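Local coordinates for protein berberine bridge enzyme-like 28 (Arabidopsis thaliana, PDB 5D79) that is an FAD-dependent oxidoreductase of the berberine bridge enzyme-like family, secreted to the cell wall and involved in adaptation to salt stress, at residues G181-G186 with L240-K245; D200-A205 with A227-G232; N132-S137 with A153-Y158; S234-I239 with E505-V510. All blocks are in the same frame, centred on the assembly; numbering follows the deposited sequence.

Interaction 1: residues G181-G186 with L240-K245. With FAD (flavin-adenine dinucleotide), chain E.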
# COMPACT_ATOMS: atom_id res chain seq x y z
N GLY A 181 -3.86 -5.90 -3.40
CA GLY A 181 -3.31 -5.68 -2.08
C GLY A 181 -3.54 -4.27 -1.57
O GLY A 181 -3.92 -4.08 -0.41
N GLN A 182 -3.34 -3.28 -2.44
CA GLN A 182 -3.39 -1.89 -1.99
C GLN A 182 -4.81 -1.49 -1.53
O GLN A 182 -4.97 -0.89 -0.47
CB GLN A 182 -2.90 -0.93 -3.09
CG GLN A 182 -2.90 0.53 -2.62
CD GLN A 182 -2.42 1.53 -3.65
OE1 GLN A 182 -3.21 2.26 -4.24
NE2 GLN A 182 -1.11 1.61 -3.85
N PHE A 183 -5.83 -1.82 -2.32
CA PHE A 183 -7.18 -1.39 -1.99
C PHE A 183 -7.70 -2.17 -0.78
O PHE A 183 -8.41 -1.61 0.05
CB PHE A 183 -8.16 -1.56 -3.17
CG PHE A 183 -7.89 -0.66 -4.35
CD1 PHE A 183 -6.69 0.05 -4.48
CD2 PHE A 183 -8.84 -0.52 -5.35
CE1 PHE A 183 -6.45 0.87 -5.58
CE2 PHE A 183 -8.61 0.30 -6.46
CZ PHE A 183 -7.41 1.00 -6.57
N SER A 184 -7.33 -3.44 -0.66
CA SER A 184 -7.80 -4.24 0.48
C SER A 184 -7.12 -3.83 1.80
O SER A 184 -7.56 -4.24 2.87
CB SER A 184 -7.61 -5.75 0.23
OG SER A 184 -6.25 -6.17 0.32
N GLY A 185 -6.08 -3.01 1.71
CA GLY A 185 -5.36 -2.53 2.88
C GLY A 185 -5.53 -1.03 3.15
O GLY A 185 -4.89 -0.49 4.05
N GLY A 186 -6.39 -0.38 2.38
CA GLY A 186 -6.59 1.06 2.48
C GLY A 186 -6.20 1.82 1.22
O GLY A 186 -6.99 1.91 0.26
N LEU A 240 -11.90 -10.72 -6.35
CA LEU A 240 -11.78 -10.87 -7.79
C LEU A 240 -11.81 -9.53 -8.52
O LEU A 240 -11.13 -9.35 -9.54
CB LEU A 240 -12.89 -11.77 -8.32
CG LEU A 240 -12.84 -13.24 -7.92
CD1 LEU A 240 -14.02 -13.96 -8.55
CD2 LEU A 240 -11.52 -13.89 -8.32
N SER A 241 -12.59 -8.59 -7.98
CA SER A 241 -12.80 -7.34 -8.68
C SER A 241 -13.28 -6.23 -7.73
O SER A 241 -13.91 -6.50 -6.71
CB SER A 241 -13.81 -7.56 -9.81
OG SER A 241 -13.71 -6.53 -10.77
N TRP A 242 -12.94 -4.98 -8.06
CA TRP A 242 -13.45 -3.82 -7.34
C TRP A 242 -14.40 -3.05 -8.23
O TRP A 242 -14.14 -2.91 -9.43
CB TRP A 242 -12.33 -2.85 -6.91
CG TRP A 242 -11.25 -3.39 -6.04
CD1 TRP A 242 -9.93 -3.53 -6.37
CD2 TRP A 242 -11.37 -3.81 -4.67
NE1 TRP A 242 -9.23 -4.04 -5.30
CE2 TRP A 242 -10.08 -4.22 -4.25
CE3 TRP A 242 -12.44 -3.90 -3.77
CZ2 TRP A 242 -9.83 -4.70 -2.96
CZ3 TRP A 242 -12.19 -4.38 -2.50
CH2 TRP A 242 -10.90 -4.78 -2.10
N LYS A 243 -15.49 -2.54 -7.67
CA LYS A 243 -16.27 -1.53 -8.38
C LYS A 243 -15.95 -0.17 -7.79
O LYS A 243 -16.33 0.13 -6.66
CB LYS A 243 -17.78 -1.80 -8.32
CG LYS A 243 -18.56 -0.92 -9.30
CD LYS A 243 -20.04 -1.28 -9.38
CE LYS A 243 -20.77 -0.30 -10.28
NZ LYS A 243 -22.10 -0.84 -10.72
N VAL A 244 -15.21 0.63 -8.55
CA VAL A 244 -14.73 1.92 -8.07
C VAL A 244 -15.70 3.06 -8.37
O VAL A 244 -16.50 3.01 -9.30
CB VAL A 244 -13.33 2.27 -8.68
CG1 VAL A 244 -12.31 1.22 -8.30
CG2 VAL A 244 -13.41 2.42 -10.19
N LYS A 245 -15.63 4.09 -7.53
CA LYS A 245 -16.32 5.34 -7.78
C LYS A 245 -15.27 6.36 -8.24
O LYS A 245 -14.33 6.67 -7.51
CB LYS A 245 -17.05 5.82 -6.53
CG LYS A 245 -18.00 6.96 -6.77
CD LYS A 245 -19.05 6.57 -7.79
CE LYS A 245 -19.61 7.78 -8.49
NZ LYS A 245 -20.67 7.38 -9.44
PA FAD E . 0.69 -8.10 -3.11
O1A FAD E . 1.98 -8.62 -2.52
O2A FAD E . 0.31 -8.81 -4.38
O5B FAD E . -0.48 -8.18 -2.00
C5B FAD E . -0.27 -7.73 -0.66
C4B FAD E . -1.23 -8.38 0.34
O4B FAD E . -2.55 -8.31 -0.17
C3B FAD E . -0.90 -9.85 0.56
O3B FAD E . -1.13 -10.24 1.89
C2B FAD E . -1.85 -10.56 -0.39
O2B FAD E . -2.17 -11.87 0.04
C1B FAD E . -3.05 -9.61 -0.44
N9A FAD E . -3.79 -9.63 -1.72
C8A FAD E . -3.37 -9.21 -2.97
N7A FAD E . -4.39 -9.39 -3.84
C5A FAD E . -5.45 -9.91 -3.18
C6A FAD E . -6.74 -10.29 -3.57
N6A FAD E . -7.22 -9.95 -4.76
N1A FAD E . -7.62 -10.80 -2.63
C2A FAD E . -7.23 -10.93 -1.31
N3A FAD E . -5.95 -10.55 -0.94
C4A FAD E . -5.08 -10.06 -1.85
N1 FAD E . 0.86 2.05 -0.20
C2 FAD E . 0.22 3.26 -0.01
O2 FAD E . -0.97 3.30 0.33
N3 FAD E . 0.92 4.45 -0.20
C4 FAD E . 2.25 4.44 -0.59
O4 FAD E . 2.81 5.51 -0.86
C4X FAD E . 2.89 3.22 -0.81
N5 FAD E . 4.18 3.17 -1.32
C5X FAD E . 4.67 1.97 -1.82
C6 FAD E . 5.84 1.92 -2.56
C7 FAD E . 6.33 0.70 -3.05
C7M FAD E . 7.60 0.66 -3.84
C8 FAD E . 5.60 -0.48 -2.83
C8M FAD E . 6.11 -1.80 -3.32
C9 FAD E . 4.43 -0.43 -2.08
C9A FAD E . 3.99 0.78 -1.53
N10 FAD E . 2.84 0.83 -0.76
C10 FAD E . 2.17 2.03 -0.64
C1' FAD E . 2.29 -0.42 -0.13
C2' FAD E . 1.29 -1.15 -1.00
O2' FAD E . 0.13 -0.35 -1.14
C3' FAD E . 0.98 -2.48 -0.32
O3' FAD E . 2.15 -3.27 -0.33
C4' FAD E . -0.09 -3.25 -1.06
O4' FAD E . -0.71 -4.16 -0.17
C5' FAD E . 0.55 -4.08 -2.15
O5' FAD E . -0.46 -4.52 -3.03
P FAD E . -0.02 -5.50 -4.22
O1P FAD E . -1.24 -6.10 -4.87
O2P FAD E . 0.84 -4.78 -5.22
O3P FAD E . 0.91 -6.53 -3.38

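Interaction 2: residues D200-A205 with A227-G232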
# COMPACT_ATOMS: atom_id res chain seq x y z
N ASP A 200 -12.00 3.91 0.59
CA ASP A 200 -13.11 4.80 0.90
C ASP A 200 -13.95 5.09 -0.32
O ASP A 200 -14.98 5.75 -0.21
CB ASP A 200 -12.59 6.11 1.49
CG ASP A 200 -11.87 5.92 2.81
OD1 ASP A 200 -12.10 4.89 3.48
OD2 ASP A 200 -11.08 6.80 3.18
N ASN A 201 -13.51 4.59 -1.48
CA ASN A 201 -14.13 4.92 -2.77
C ASN A 201 -14.48 3.70 -3.60
O ASN A 201 -14.40 3.70 -4.84
CB ASN A 201 -13.20 5.85 -3.55
CG ASN A 201 -13.07 7.21 -2.89
OD1 ASN A 201 -13.85 8.11 -3.18
ND2 ASN A 201 -12.10 7.35 -2.00
N ILE A 202 -14.90 2.66 -2.91
CA ILE A 202 -15.30 1.41 -3.54
C ILE A 202 -16.75 1.10 -3.18
O ILE A 202 -17.13 1.13 -2.01
CB ILE A 202 -14.36 0.28 -3.11
CG1 ILE A 202 -12.98 0.53 -3.73
CG2 ILE A 202 -14.95 -1.07 -3.49
CD1 ILE A 202 -11.84 -0.15 -3.03
N ILE A 203 -17.56 0.81 -4.19
CA ILE A 203 -19.00 0.75 -3.99
C ILE A 203 -19.61 -0.64 -4.21
O ILE A 203 -20.79 -0.85 -3.95
CB ILE A 203 -19.69 1.75 -4.92
CG1 ILE A 203 -19.21 1.57 -6.36
CG2 ILE A 203 -19.42 3.18 -4.47
CD1 ILE A 203 -20.00 2.38 -7.37
N ASP A 204 -18.80 -1.58 -4.68
CA ASP A 204 -19.20 -2.99 -4.85
C ASP A 204 -17.92 -3.78 -5.12
O ASP A 204 -16.88 -3.18 -5.38
CB ASP A 204 -20.22 -3.17 -6.00
CG ASP A 204 -20.96 -4.52 -5.94
OD1 ASP A 204 -20.43 -5.50 -5.37
OD2 ASP A 204 -22.08 -4.61 -6.48
N ALA A 205 -17.99 -5.10 -5.04
CA ALA A 205 -16.81 -5.92 -5.21
C ALA A 205 -17.21 -7.35 -5.42
O ALA A 205 -18.31 -7.74 -5.07
CB ALA A 205 -15.90 -5.81 -4.00
N ALA A 227 -15.03 -5.34 5.72
CA ALA A 227 -13.75 -5.94 6.09
C ALA A 227 -12.74 -5.92 4.95
O ALA A 227 -11.55 -5.70 5.18
CB ALA A 227 -13.96 -7.36 6.58
N ILE A 228 -13.20 -6.14 3.72
CA ILE A 228 -12.29 -6.21 2.59
C ILE A 228 -11.76 -4.83 2.19
O ILE A 228 -10.78 -4.73 1.45
CB ILE A 228 -12.94 -6.89 1.34
CG1 ILE A 228 -14.21 -6.15 0.91
CG2 ILE A 228 -13.27 -8.33 1.64
CD1 ILE A 228 -14.83 -6.70 -0.36
N ARG A 229 -12.40 -3.77 2.68
CA ARG A 229 -11.99 -2.41 2.30
C ARG A 229 -11.08 -1.76 3.34
O ARG A 229 -11.37 -0.65 3.81
CB ARG A 229 -13.21 -1.53 2.06
CG ARG A 229 -13.99 -1.88 0.80
CD ARG A 229 -15.21 -0.97 0.66
NE ARG A 229 -16.19 -1.24 1.70
CZ ARG A 229 -16.90 -0.31 2.34
NH1 ARG A 229 -16.73 0.97 2.04
NH2 ARG A 229 -17.77 -0.67 3.27
N GLY A 230 -9.98 -2.44 3.67
CA GLY A 230 -8.97 -1.91 4.56
C GLY A 230 -8.41 -2.95 5.53
O GLY A 230 -7.34 -2.77 6.09
N GLY A 231 -9.15 -4.04 5.70
CA GLY A 231 -8.83 -5.03 6.73
C GLY A 231 -7.71 -5.99 6.37
O GLY A 231 -7.34 -6.86 7.16
N GLY A 232 -7.16 -5.80 5.17
CA GLY A 232 -6.18 -6.73 4.63
C GLY A 232 -6.90 -7.92 4.04
O GLY A 232 -7.40 -8.77 4.77

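Interaction 3: residues N132-S137 with A153-Y158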
# COMPACT_ATOMS: atom_id res chain seq x y z
N ASN A 132 -3.33 -12.49 -14.70
CA ASN A 132 -4.14 -12.64 -15.91
C ASN A 132 -5.51 -11.98 -15.81
O ASN A 132 -6.17 -11.75 -16.83
CB ASN A 132 -4.32 -14.12 -16.25
CG ASN A 132 -3.05 -14.76 -16.76
OD1 ASN A 132 -2.16 -14.07 -17.27
ND2 ASN A 132 -2.95 -16.08 -16.63
N LEU A 133 -5.94 -11.69 -14.59
CA LEU A 133 -7.23 -11.05 -14.36
C LEU A 133 -7.03 -9.58 -13.99
O LEU A 133 -7.06 -9.21 -12.81
CB LEU A 133 -8.02 -11.78 -13.27
CG LEU A 133 -8.39 -13.23 -13.55
CD1 LEU A 133 -9.14 -13.86 -12.38
CD2 LEU A 133 -9.22 -13.31 -14.83
N ARG A 134 -6.85 -8.74 -15.00
CA ARG A 134 -6.55 -7.33 -14.79
C ARG A 134 -7.39 -6.44 -15.68
O ARG A 134 -6.99 -5.32 -16.01
CB ARG A 134 -5.06 -7.06 -15.02
CG ARG A 134 -4.54 -7.46 -16.37
CD ARG A 134 -3.07 -7.15 -16.47
NE ARG A 134 -2.34 -8.18 -17.20
CZ ARG A 134 -1.09 -8.06 -17.63
NH1 ARG A 134 -0.51 -9.06 -18.27
NH2 ARG A 134 -0.42 -6.93 -17.41
N SER A 135 -8.56 -6.93 -16.07
CA SER A 135 -9.43 -6.20 -16.98
C SER A 135 -10.07 -5.00 -16.30
O SER A 135 -10.59 -5.11 -15.19
CB SER A 135 -10.51 -7.13 -17.54
OG SER A 135 -9.94 -8.17 -18.31
N ILE A 136 -10.02 -3.85 -16.97
CA ILE A 136 -10.57 -2.62 -16.43
C ILE A 136 -11.64 -2.04 -17.34
O ILE A 136 -11.36 -1.62 -18.46
CB ILE A 136 -9.48 -1.54 -16.19
CG1 ILE A 136 -8.41 -2.08 -15.24
CG2 ILE A 136 -10.10 -0.26 -15.64
CD1 ILE A 136 -7.13 -1.28 -15.20
N SER A 137 -12.86 -2.01 -16.86
CA SER A 137 -13.94 -1.46 -17.65
C SER A 137 -14.62 -0.33 -16.89
O SER A 137 -15.33 -0.55 -15.89
CB SER A 137 -14.93 -2.56 -18.00
OG SER A 137 -14.24 -3.73 -18.41
N ALA A 153 -2.34 -0.13 -10.06
CA ALA A 153 -2.76 1.25 -9.95
C ALA A 153 -2.39 2.06 -11.21
O ALA A 153 -3.18 2.87 -11.70
CB ALA A 153 -2.16 1.88 -8.71
N GLY A 154 -1.19 1.82 -11.75
CA GLY A 154 -0.78 2.45 -12.99
C GLY A 154 -1.68 2.14 -14.18
O GLY A 154 -1.99 3.03 -14.97
N GLU A 155 -2.09 0.89 -14.32
CA GLU A 155 -2.97 0.50 -15.42
C GLU A 155 -4.32 1.21 -15.27
O GLU A 155 -4.89 1.70 -16.25
CB GLU A 155 -3.14 -1.02 -15.48
CG GLU A 155 -1.90 -1.78 -15.96
CD GLU A 155 -1.87 -3.26 -15.55
OE1 GLU A 155 -2.78 -3.73 -14.83
OE2 GLU A 155 -0.91 -3.96 -15.96
N LEU A 156 -4.81 1.26 -14.04
CA LEU A 156 -6.08 1.92 -13.76
C LEU A 156 -5.99 3.41 -14.10
O LEU A 156 -6.85 3.96 -14.80
CB LEU A 156 -6.47 1.73 -12.29
CG LEU A 156 -7.68 2.56 -11.89
CD1 LEU A 156 -8.91 2.10 -12.64
CD2 LEU A 156 -7.89 2.48 -10.39
N TYR A 157 -4.93 4.04 -13.60
CA TYR A 157 -4.66 5.44 -13.91
C TYR A 157 -4.68 5.68 -15.41
O TYR A 157 -5.29 6.65 -15.89
CB TYR A 157 -3.30 5.84 -13.33
CG TYR A 157 -3.31 5.98 -11.84
CD1 TYR A 157 -4.49 6.10 -11.14
CD2 TYR A 157 -2.12 5.98 -11.12
CE1 TYR A 157 -4.50 6.23 -9.76
CE2 TYR A 157 -2.11 6.12 -9.73
CZ TYR A 157 -3.30 6.24 -9.07
OH TYR A 157 -3.32 6.38 -7.71
N TYR A 158 -4.01 4.80 -16.14
CA TYR A 158 -3.85 4.94 -17.58
C TYR A 158 -5.19 4.89 -18.28
O TYR A 158 -5.46 5.65 -19.20
CB TYR A 158 -2.93 3.86 -18.13
CG TYR A 158 -2.64 3.98 -19.60
CD1 TYR A 158 -1.82 5.00 -20.08
CD2 TYR A 158 -3.16 3.06 -20.50
CE1 TYR A 158 -1.54 5.11 -21.43
CE2 TYR A 158 -2.88 3.16 -21.86
CZ TYR A 158 -2.07 4.18 -22.32
OH TYR A 158 -1.80 4.27 -23.66
O HOH W 1 -4.94 -3.80 -16.80

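Interaction 4: residues S234-I239 with E505-V510. With FAD (flavin-adenine dinucleotide), chain E.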
# COMPACT_ATOMS: atom_id res chain seq x y z
N SER A 234 -5.98 -10.66 2.65
CA SER A 234 -5.48 -12.02 2.84
C SER A 234 -6.18 -12.76 3.99
O SER A 234 -6.05 -13.98 4.13
CB SER A 234 -3.96 -11.99 3.08
OG SER A 234 -3.64 -11.28 4.26
N SER A 235 -6.92 -12.02 4.81
CA SER A 235 -7.65 -12.60 5.94
C SER A 235 -9.09 -13.03 5.61
O SER A 235 -9.74 -13.69 6.42
CB SER A 235 -7.69 -11.61 7.13
OG SER A 235 -6.40 -11.39 7.69
N PHE A 236 -9.60 -12.65 4.43
CA PHE A 236 -11.05 -12.73 4.20
C PHE A 236 -11.52 -13.46 2.93
O PHE A 236 -12.70 -13.79 2.82
CB PHE A 236 -11.64 -11.31 4.22
CG PHE A 236 -11.56 -10.65 5.57
CD1 PHE A 236 -12.46 -10.97 6.57
CD2 PHE A 236 -10.56 -9.74 5.85
CE1 PHE A 236 -12.38 -10.39 7.82
CE2 PHE A 236 -10.47 -9.16 7.10
CZ PHE A 236 -11.39 -9.49 8.08
N GLY A 237 -10.61 -13.71 1.99
CA GLY A 237 -10.96 -14.41 0.77
C GLY A 237 -10.07 -14.09 -0.41
O GLY A 237 -8.97 -13.58 -0.24
N VAL A 238 -10.54 -14.42 -1.61
CA VAL A 238 -9.88 -13.96 -2.83
C VAL A 238 -10.76 -12.95 -3.53
O VAL A 238 -11.75 -13.31 -4.16
CB VAL A 238 -9.56 -15.10 -3.81
CG1 VAL A 238 -8.75 -14.54 -4.99
CG2 VAL A 238 -8.79 -16.21 -3.12
N ILE A 239 -10.37 -11.68 -3.43
CA ILE A 239 -11.11 -10.60 -4.06
C ILE A 239 -10.84 -10.62 -5.56
O ILE A 239 -9.68 -10.55 -5.99
CB ILE A 239 -10.75 -9.23 -3.45
CG1 ILE A 239 -10.77 -9.32 -1.92
CG2 ILE A 239 -11.73 -8.16 -3.92
CD1 ILE A 239 -10.05 -8.21 -1.23
N GLU A 505 -11.84 -5.64 16.79
CA GLU A 505 -12.85 -6.58 17.28
C GLU A 505 -13.88 -6.90 16.20
O GLU A 505 -14.21 -8.06 16.00
CB GLU A 505 -13.53 -6.06 18.53
CG GLU A 505 -12.61 -6.04 19.75
CD GLU A 505 -12.02 -7.42 20.12
OE1 GLU A 505 -12.69 -8.46 19.90
OE2 GLU A 505 -10.88 -7.44 20.64
N ARG A 506 -14.36 -5.87 15.49
CA ARG A 506 -15.31 -6.11 14.40
C ARG A 506 -14.72 -7.02 13.31
O ARG A 506 -15.38 -7.97 12.88
CB ARG A 506 -15.78 -4.79 13.77
CG ARG A 506 -16.81 -5.03 12.68
CD ARG A 506 -17.40 -3.77 12.08
NE ARG A 506 -18.43 -4.12 11.10
CZ ARG A 506 -19.04 -3.26 10.29
NH1 ARG A 506 -18.74 -1.98 10.33
NH2 ARG A 506 -19.95 -3.70 9.44
N LEU A 507 -13.50 -6.72 12.88
CA LEU A 507 -12.80 -7.52 11.88
C LEU A 507 -12.78 -9.00 12.28
O LEU A 507 -13.01 -9.88 11.44
CB LEU A 507 -11.37 -7.01 11.68
CG LEU A 507 -11.24 -5.73 10.86
CD1 LEU A 507 -9.92 -5.05 11.15
CD2 LEU A 507 -11.39 -6.05 9.38
N VAL A 508 -12.52 -9.26 13.56
CA VAL A 508 -12.49 -10.61 14.13
C VAL A 508 -13.88 -11.25 14.10
O VAL A 508 -14.01 -12.44 13.80
CB VAL A 508 -11.94 -10.60 15.58
CG1 VAL A 508 -12.44 -11.80 16.37
CG2 VAL A 508 -10.42 -10.58 15.56
N ARG A 509 -14.91 -10.46 14.39
CA ARG A 509 -16.27 -10.95 14.28
C ARG A 509 -16.59 -11.30 12.82
O ARG A 509 -17.06 -12.41 12.53
CB ARG A 509 -17.28 -9.92 14.81
CG ARG A 509 -17.09 -9.54 16.29
CD ARG A 509 -16.94 -10.74 17.21
NE ARG A 509 -17.13 -10.39 18.62
CZ ARG A 509 -16.15 -10.04 19.45
NH1 ARG A 509 -14.89 -9.99 19.02
NH2 ARG A 509 -16.43 -9.73 20.71
N VAL A 510 -16.30 -10.38 11.92
CA VAL A 510 -16.54 -10.62 10.50
C VAL A 510 -15.73 -11.84 10.05
O VAL A 510 -16.26 -12.74 9.39
CB VAL A 510 -16.18 -9.39 9.62
CG1 VAL A 510 -16.37 -9.71 8.15
CG2 VAL A 510 -17.05 -8.20 10.01
PA FAD E . 0.69 -8.10 -3.11
O1A FAD E . 1.98 -8.62 -2.52
O2A FAD E . 0.31 -8.81 -4.38
O5B FAD E . -0.48 -8.18 -2.00
C5B FAD E . -0.27 -7.73 -0.66
C4B FAD E . -1.23 -8.38 0.34
O4B FAD E . -2.55 -8.31 -0.17
C3B FAD E . -0.90 -9.85 0.56
O3B FAD E . -1.13 -10.24 1.89
C2B FAD E . -1.85 -10.56 -0.39
O2B FAD E . -2.17 -11.87 0.04
C1B FAD E . -3.05 -9.61 -0.44
N9A FAD E . -3.79 -9.63 -1.72
C8A FAD E . -3.37 -9.21 -2.97
N7A FAD E . -4.39 -9.39 -3.84
C5A FAD E . -5.45 -9.91 -3.18
C6A FAD E . -6.74 -10.29 -3.57
N6A FAD E . -7.22 -9.95 -4.76
N1A FAD E . -7.62 -10.80 -2.63
C2A FAD E . -7.23 -10.93 -1.31
N3A FAD E . -5.95 -10.55 -0.94
C4A FAD E . -5.08 -10.06 -1.85
N1 FAD E . 0.86 2.05 -0.20
C2 FAD E . 0.22 3.26 -0.01
O2 FAD E . -0.97 3.30 0.33
N3 FAD E . 0.92 4.45 -0.20
C4 FAD E . 2.25 4.44 -0.59
O4 FAD E . 2.81 5.51 -0.86
C4X FAD E . 2.89 3.22 -0.81
N5 FAD E . 4.18 3.17 -1.32
C5X FAD E . 4.67 1.97 -1.82
C6 FAD E . 5.84 1.92 -2.56
C7 FAD E . 6.33 0.70 -3.05
C7M FAD E . 7.60 0.66 -3.84
C8 FAD E . 5.60 -0.48 -2.83
C8M FAD E . 6.11 -1.80 -3.32
C9 FAD E . 4.43 -0.43 -2.08
C9A FAD E . 3.99 0.78 -1.53
N10 FAD E . 2.84 0.83 -0.76
C10 FAD E . 2.17 2.03 -0.64
C1' FAD E . 2.29 -0.42 -0.13
C2' FAD E . 1.29 -1.15 -1.00
O2' FAD E . 0.13 -0.35 -1.14
C3' FAD E . 0.98 -2.48 -0.32
O3' FAD E . 2.15 -3.27 -0.33
C4' FAD E . -0.09 -3.25 -1.06
O4' FAD E . -0.71 -4.16 -0.17
C5' FAD E . 0.55 -4.08 -2.15
O5' FAD E . -0.46 -4.52 -3.03
P FAD E . -0.02 -5.50 -4.22
O1P FAD E . -1.24 -6.10 -4.87
O2P FAD E . 0.84 -4.78 -5.22
O3P FAD E . 0.91 -6.53 -3.38

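Interaction 1: residues G181-G186 with L240-K245
Phe183 and Trp242 carry the apolar part of this contact. The CB of Phe183 stands 3.2 Å above one face of the indole, toward its rim, and Phe183 CD2 reaches Trp242 CD1 at 3.4 Å. The phenyl and the five-membered ring of the indole are inclined by 37°, with centroids 4.8 Å apart. Val244 comes to the edge of the phenyl, its CG1 4.2 Å from Phe183 CE2, while Ser184 CB lies 4.0 Å from Trp242 CZ2.

Polar groups are satisfied outside this apolar patch. Trp242 NE1 bonds to Val179 O, fixing the rotation of the indole under the helix, and Ser184 OG bonds to Gly180 O.

The cofactor is met by the other side of the helix. Gly181 N donates to FAD O1P over 3.0 Å at 147°, and a side chain at this glycine would run into FAD O5'. With CG anti to the backbone N (chi1 -178°), the extended Gln182 passes along the ribityl chain, its CG 3.5 Å from FAD O2', and OE1 accepts from Gly172 N.

Helix 179-184 of the PCMH-type FAD-binding domain is thus wedged between the cofactor and strand 238-248. Phe169 meets the phenyl ring, and Ile202 of the adjacent strand 202-208 touches both aromatic residues.

Interaction 2: residues D200-A205 with A227-G232
Ile202 and Arg229 run alongside one another in opposite directions, the isoleucine reaching out from its strand and the arginine coming back from the loop. The arginine meets its neighbour through an aliphatic part of its chain: Arg229 CD lies 4.1 Å from Ile202 CB and 3.9 Å from Ile202 O. A bend at chi3 (-68°) turns the chain beyond CD, and NE bonds to Phe225 O in the preceding helix, which anchors the guanidinium back on its own side of the contact. Ile202 O approaches that group obliquely.

The second pair is smaller. Ile228 has CG1 between its backbone N and carbonyl carbon (chi1 58°), which sends CD1 toward the strand until it lies 3.9 Å from Ala205 CB.

Ile228 and Arg229 sit at the start of the glycine-rich loop between helix 222-227 and strand 238-248, and the contact sets this loop against strand 202-208 within the PCMH-type FAD-binding domain. Gly230 has backbone angles that a side chain would not fit, and a side chain on Gly231 would strike Ala227 O.

No hydrogen bond crosses between the segments. Asp200 OD1 stays 6.2 Å from Arg229 NH1, and Asp200 instead forms a salt bridge with Arg420. The cohesion is therefore essentially apolar, with the arginine contributing methylene carbon to it while its NE serves the helix behind.

Interaction 3: residues N132-S137 with A153-Y158
Glu155 uses both carboxylate oxygens toward Arg134. OE2 lies at the edge of the guanidinium, near its plane, and accepts a weak hydrogen bond from Arg134 NH2 at 3.3 Å and 154°, part of a salt bridge. The carboxylate and guanidinium planes are turned 37° from each other, and the same OE2 pairs with Arg358 as well, so two arginines share one oxygen. OE1 takes the other tasks: it accepts from Thr152 N, and a water joins it to the backbone by donating to Arg134 O at 2.7 Å and, more weakly, to Glu155 OE1 at 2.9 Å. The arginine chain also passes close by, with Arg134 CD 3.8 Å from Glu155 OE1.

The bond to Thr152 N, just ahead of helix 153-163, is the half of a capping box made by the third helical residue. This helix follows the hairpin of strands 136-139 and 144-148 in the FAD-binding domain and lies against it. A leucine in place of Glu155 is likely to leave Arg134 and Arg358 without their shared negative partner and the amide at the helix start without its acceptor.

Farther in, Ile136 turns its CD1 against the helix backbone, 3.6 Å from Leu156 N, and the same CD1 lies 4.0 Å from Glu155 CB. Leu156 swings its end back toward the strand because chi1 (172°) sets CG opposite the backbone N, and it crosses Ile136 at about a right angle, Leu156 CD1 meeting Ile136 CG2 at 4.0 Å. Val147 of the partner strand touches both side chains.

Interaction 4: residues S234-I239 with E505-V510
The ring of Phe236 has Leu507 O at its edge, in plane, 3.7 Å from Phe236 CE1. Two aliphatic groups of the helix approach the ring obliquely: Leu507 CD2 is 3.7 Å from Phe236 CZ, and Val510 CG1 is 4.1 Å from Phe236 CE1. Each of these side chains crosses the phenylalanine at about a right angle. Phe236 has CG anti to its carbonyl carbon (chi1 -66°), which directs the ring at the helix.

The other flat group, the adenine of FAD, is read by the backbone at the far end of 234-239. Ile239 N donates to FAD N1A over 3.0 Å, and FAD N6A donates to Ile239 O over 2.8 Å, a two-bond recognition of the base edge. The run into strand 238-248 thus faces the cofactor, while Phe236 just before it joins the FAD-binding domain to helix 504-514 of the berberine bridge enzyme-like C-terminal region.

Replacing Phe236 by an alanine would probably open a gap beside Leu507 and Val510 and weaken the hold of this helix on the loop. On the helix itself, Arg509 NH1 and Glu505 OE1 form a salt bridge of 2.8 Å one turn apart. Ala227 of helix 222-227 packs against both Phe236 and Val510.

From the N terminus, interaction 3 closes first, bringing helix 153-163 back onto the hairpin it follows, and is complete before the others begin. Interaction 1 opens next at helix 179-184, and interaction 2 is nested within its loop, opening and closing between 200 and 232. Before interaction 1 closes at 240-245, residues 234-239 open interaction 4, so these two cross; interaction 4 waits until 505-510 for its partner. All four reach one antiparallel sheet. Interactions 1 and 2 meet through neighbouring strands 202-208 and 238-248, interactions 1 and 4 both touch FAD, and interaction 4 ties the C-terminal helix to the FAD-binding domain.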